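Local coordinates for protein G/U mismatch-specific DNA glycosylase (Deinococcus radiodurans, PDB 2C2Q) that belongs to the uracil-DNA glycosylase superfamily of DNA repair proteins, with a central beta sheet flanked by helices, at residues 19-24 / 74-79; 52-57 / 80-85. The protein carries 1 engineered substitution. All coordinates share one frame; numbering follows the deposited sequence.

Interaction 1: 19-24 / 74-79; sequences PDVLQP and TLPQYG
Val21 sets its CG1 methyl against the pyrrolidine ring of Pro76, 3.5 Å from Pro76 CG and nearly as close to Pro76 CD. The two side chains meet at about a right angle, and the branch is placed there by the first torsion (178°), which carries CG1 opposite the backbone N. Gln23, two residues on, reaches the same proline from further along the extended chain. CD, OE1 and NE2 of its amide all lie 3.7 Å from Pro76 CB, so contact is spread over the whole end group rather than made by one atom, and no hydrogen bond crosses between the segments. With CG of Gln23 between the backbone N and the carbonyl carbon (chi1 63°) and the chain extended beyond it, the amide is carried to the ring. Pro76 belongs to the 3-10 segment that leads into strand 80-84, the outermost strand at one end of the sheet of this alpha/beta fold, while 19-24 is a non-regular stretch that approaches strand 28-32. The 3-10 turns are closed by backbone bonds from Gln77 N to Thr74 O (3.0 Å) and from Tyr78 N to Leu75 O (2.9 Å), and Pro76 O itself accepts from Gly79 N at 2.9 Å. Leu22 points away from Pro76 and packs on helix 103-113 through Lys109 and Tyr113, whereas Leu75 turns to Leu80 and Leu82 of the strand. Tyr72 touches Val21 as well, extending the apolar cover of this buried valine beyond the proline ring.

Interaction 2: 52-57 / 80-85; sequences KFWRTL and LGLTDV
Phe53, at the start of helix 53-59, brings CZ to 4.1 Å from Leu82 CD2, the phenyl and the leucine branch sliding past each other in opposite directions. With CG opposite the backbone N (chi1 -178°), its ring extends from the helix toward the strand, where Leu30 adds to the apolar surroundings and Tyr46 stacks on it. Trp54 follows, its first bond not aimed at the strand but its six-membered ring swinging nearer, so that CH2 comes to 4.4 Å from Leu82 CD1. The two aromatic neighbours also meet each other edge to face: Phe53 CD2 stands 3.6 Å above the Trp54 plane, over its centre. The indole NE1 is held by Tyr45 O. This is helix-on-sheet packing within a beta-alpha-beta crossover: after strand 28-32 the chain runs through helix 37-42 and then this helix, and returns by way of the 3-10 segment 74-78 as the adjacent, parallel strand 80-84. The short helix segment runs nearly antiparallel to the strand, at 160°, with the axes 13.6 Å apart, a gap bridged by large side chains. Leu80 and Leu82 face the helix, while Thr83 packs on helix 103-113. Further along, Thr56 binds back to the turn before it: Lys52 O accepts from both Thr56 N and Thr56 OG1 (2.8 Å each), the hydroxyl lying well above the carbonyl plane. Leu57 then meets Leu80 tip to tip, Leu57 CD1 to Leu80 CD2 at 4.2 Å, while Leu57 CD2 lies over one face of the Phe53 ring, offset toward its rim, and Trp173 of helix 171-188 touches Leu57 too.

How the interactions relate
The four segments alternate along the chain in the order 19-24, 52-57, 74-79, 80-85, and the centres of the two contacts lie 11 Å apart. Residues 74-79 of interaction 1 run straight into the strand of interaction 2, so both contacts border on strand 80-84, the outermost strand at one end of the sheet. Interaction 2 is buried about 5 Å from the centre of the chain, interaction 1 about 11 Å from it. They also touch directly: Val21 O lies 2.8 Å from Leu82 N and Asp20 OD1 2.7 Å from Thr83 OG1, both probable hydrogen bonds. Leu75 also packs on Leu82, extending the apolar core outward to the 3-10 segment.

Interaction 1: 19-24 / 74-79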
# COMPACT_ATOMS: atom_id res chain seq x y z
N PRO A 19 2.23 -2.83 12.95
CA PRO A 19 0.98 -2.05 12.99
C PRO A 19 0.58 -1.52 11.60
O PRO A 19 1.45 -1.18 10.77
CB PRO A 19 1.30 -0.86 13.90
CG PRO A 19 2.33 -1.39 14.84
CD PRO A 19 3.22 -2.25 13.91
N ASP A 20 -0.71 -1.52 11.35
CA ASP A 20 -1.29 -0.60 10.34
C ASP A 20 -1.01 0.87 10.62
O ASP A 20 -0.79 1.26 11.79
CB ASP A 20 -2.77 -0.82 10.25
CG ASP A 20 -3.08 -2.08 9.51
OD1 ASP A 20 -2.19 -2.64 8.76
OD2 ASP A 20 -4.21 -2.59 9.65
N VAL A 21 -0.94 1.69 9.55
CA VAL A 21 -0.92 3.13 9.72
C VAL A 21 -2.19 3.64 9.03
O VAL A 21 -2.25 3.77 7.78
CB VAL A 21 0.35 3.75 9.07
CG1 VAL A 21 0.39 5.26 9.17
CG2 VAL A 21 1.61 3.07 9.67
N LEU A 22 -3.21 3.92 9.82
CA LEU A 22 -4.54 4.14 9.26
C LEU A 22 -5.23 5.11 10.17
O LEU A 22 -5.06 5.04 11.40
CB LEU A 22 -5.38 2.84 9.14
CG LEU A 22 -4.90 1.77 8.14
CD1 LEU A 22 -5.72 0.49 8.29
CD2 LEU A 22 -4.98 2.36 6.68
N GLN A 23 -6.00 6.00 9.56
CA GLN A 23 -6.78 7.01 10.29
C GLN A 23 -7.75 7.62 9.27
O GLN A 23 -7.52 7.50 8.06
CB GLN A 23 -5.85 8.05 10.94
CG GLN A 23 -5.02 8.88 9.99
CD GLN A 23 -4.07 9.77 10.69
OE1 GLN A 23 -3.31 9.31 11.55
NE2 GLN A 23 -4.05 11.03 10.31
N PRO A 24 -8.86 8.21 9.73
CA PRO A 24 -9.72 8.99 8.81
C PRO A 24 -9.00 10.10 8.00
O PRO A 24 -7.97 10.67 8.44
CB PRO A 24 -10.74 9.66 9.77
CG PRO A 24 -10.78 8.75 10.97
CD PRO A 24 -9.34 8.24 11.13
N THR A 74 5.09 8.02 10.33
CA THR A 74 4.96 9.43 10.18
C THR A 74 4.24 9.81 8.89
O THR A 74 3.88 10.96 8.67
CB THR A 74 6.33 10.13 10.22
OG1 THR A 74 7.09 9.77 9.04
CG2 THR A 74 7.21 9.67 11.44
N LEU A 75 3.99 8.81 8.04
CA LEU A 75 3.41 9.11 6.75
C LEU A 75 2.10 9.92 6.78
O LEU A 75 1.82 10.64 5.80
CB LEU A 75 3.19 7.81 5.93
CG LEU A 75 4.45 7.19 5.29
CD1 LEU A 75 4.05 5.90 4.55
CD2 LEU A 75 5.08 8.21 4.31
N PRO A 76 1.24 9.77 7.79
CA PRO A 76 0.00 10.55 7.78
C PRO A 76 0.19 12.07 7.75
O PRO A 76 -0.75 12.77 7.32
CB PRO A 76 -0.73 10.12 9.08
CG PRO A 76 -0.25 8.73 9.28
CD PRO A 76 1.22 8.78 8.91
N GLN A 77 1.34 12.56 8.17
CA GLN A 77 1.59 14.00 8.11
C GLN A 77 1.64 14.46 6.62
O GLN A 77 1.51 15.64 6.30
CB GLN A 77 2.85 14.35 8.90
CG GLN A 77 4.17 14.02 8.21
CD GLN A 77 5.35 14.41 8.99
OE1 GLN A 77 5.37 15.50 9.65
NE2 GLN A 77 6.39 13.57 8.93
N TYR A 78 1.80 13.50 5.72
CA TYR A 78 1.81 13.74 4.27
C TYR A 78 0.54 13.22 3.63
O TYR A 78 0.42 13.18 2.41
CB TYR A 78 3.08 13.09 3.65
CG TYR A 78 4.36 13.58 4.29
CD1 TYR A 78 4.61 14.93 4.41
CD2 TYR A 78 5.34 12.69 4.76
CE1 TYR A 78 5.79 15.41 4.99
CE2 TYR A 78 6.49 13.15 5.33
CZ TYR A 78 6.71 14.51 5.45
OH TYR A 78 7.88 14.98 6.01
N GLY A 79 -0.42 12.82 4.46
CA GLY A 79 -1.68 12.24 4.03
C GLY A 79 -1.63 10.79 3.52
O GLY A 79 -2.56 10.32 2.87

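Interaction 2: 52-57 / 80-85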
# COMPACT_ATOMS: atom_id res chain seq x y z
N LYS A 52 12.81 -0.64 -3.46
CA LYS A 52 12.84 0.77 -3.95
C LYS A 52 11.72 1.65 -3.37
O LYS A 52 11.60 2.82 -3.72
CB LYS A 52 12.68 0.83 -5.50
CG LYS A 52 13.67 -0.01 -6.27
CD LYS A 52 13.54 0.29 -7.81
CE LYS A 52 13.04 -0.96 -8.47
NZ LYS A 52 14.04 -2.04 -8.43
N PHE A 53 10.85 1.10 -2.47
CA PHE A 53 9.68 1.85 -2.07
C PHE A 53 9.99 3.25 -1.49
O PHE A 53 9.38 4.24 -1.94
CB PHE A 53 8.96 1.03 -0.98
CG PHE A 53 7.69 1.67 -0.48
CD1 PHE A 53 6.47 1.50 -1.14
CD2 PHE A 53 7.69 2.36 0.76
CE1 PHE A 53 5.29 2.08 -0.61
CE2 PHE A 53 6.52 2.93 1.25
CZ PHE A 53 5.35 2.80 0.58
N TRP A 54 10.84 3.34 -0.46
CA TRP A 54 11.12 4.63 0.24
C TRP A 54 11.76 5.68 -0.70
O TRP A 54 11.29 6.81 -0.76
CB TRP A 54 11.90 4.44 1.51
CG TRP A 54 11.11 3.64 2.51
CD1 TRP A 54 11.38 2.38 2.91
CD2 TRP A 54 9.87 4.03 3.17
NE1 TRP A 54 10.42 1.95 3.81
CE2 TRP A 54 9.46 2.91 3.96
CE3 TRP A 54 9.05 5.19 3.15
CZ2 TRP A 54 8.33 2.95 4.80
CZ3 TRP A 54 7.90 5.21 3.96
CH2 TRP A 54 7.56 4.09 4.77
N ARG A 55 12.70 5.20 -1.51
CA ARG A 55 13.30 6.05 -2.60
C ARG A 55 12.20 6.54 -3.53
O ARG A 55 12.15 7.74 -3.88
CB ARG A 55 14.27 5.19 -3.39
CG ARG A 55 15.01 5.84 -4.58
CD ARG A 55 16.08 4.80 -5.11
NE ARG A 55 16.27 3.77 -4.05
CZ ARG A 55 16.50 2.47 -4.26
NH1 ARG A 55 16.65 1.99 -5.51
NH2 ARG A 55 16.62 1.64 -3.22
N THR A 56 11.32 5.63 -3.98
CA THR A 56 10.29 5.97 -4.92
C THR A 56 9.32 7.01 -4.38
O THR A 56 9.03 8.00 -5.04
CB THR A 56 9.56 4.68 -5.45
OG1 THR A 56 10.52 3.79 -6.08
CG2 THR A 56 8.47 5.00 -6.49
N LEU A 57 8.85 6.84 -3.14
CA LEU A 57 8.00 7.91 -2.60
C LEU A 57 8.66 9.30 -2.65
O LEU A 57 7.96 10.27 -2.89
CB LEU A 57 7.63 7.62 -1.13
CG LEU A 57 6.79 6.38 -0.79
CD1 LEU A 57 6.17 6.46 0.59
CD2 LEU A 57 5.86 5.78 -1.75
N LEU A 80 -0.57 10.08 3.89
CA LEU A 80 -0.37 8.69 3.47
C LEU A 80 -0.51 7.73 4.66
O LEU A 80 -0.10 8.07 5.78
CB LEU A 80 1.01 8.49 2.86
CG LEU A 80 1.09 8.66 1.32
CD1 LEU A 80 0.52 10.08 0.92
CD2 LEU A 80 2.50 8.44 0.87
N GLY A 81 -1.07 6.57 4.38
CA GLY A 81 -1.13 5.44 5.34
C GLY A 81 -0.65 4.14 4.72
O GLY A 81 -0.27 4.08 3.52
N LEU A 82 -0.72 3.06 5.50
CA LEU A 82 -0.11 1.80 5.12
C LEU A 82 -0.88 0.65 5.72
O LEU A 82 -1.33 0.72 6.91
CB LEU A 82 1.34 1.67 5.65
CG LEU A 82 2.39 2.64 5.08
CD1 LEU A 82 3.63 2.52 5.89
CD2 LEU A 82 2.60 2.18 3.56
N THR A 83 -1.01 -0.39 4.94
CA THR A 83 -1.39 -1.73 5.46
C THR A 83 -0.95 -2.81 4.44
O THR A 83 -0.31 -2.47 3.46
CB THR A 83 -2.92 -1.80 5.78
OG1 THR A 83 -3.24 -3.08 6.36
CG2 THR A 83 -3.79 -1.67 4.50
N ASP A 84 -1.34 -4.06 4.65
CA ASP A 84 -1.03 -5.16 3.74
C ASP A 84 -2.21 -6.11 3.68
O ASP A 84 -2.99 -6.19 4.62
CB ASP A 84 0.17 -5.95 4.26
CG ASP A 84 1.50 -5.20 4.10
OD1 ASP A 84 1.74 -4.52 3.06
OD2 ASP A 84 2.41 -5.30 4.96
N VAL A 85 -2.26 -6.90 2.63
CA VAL A 85 -3.35 -7.89 2.52
C VAL A 85 -3.18 -8.98 3.57
O VAL A 85 -4.16 -9.50 4.13
CB VAL A 85 -3.41 -8.47 1.09
CG1 VAL A 85 -4.61 -9.44 0.93
CG2 VAL A 85 -3.48 -7.33 0.03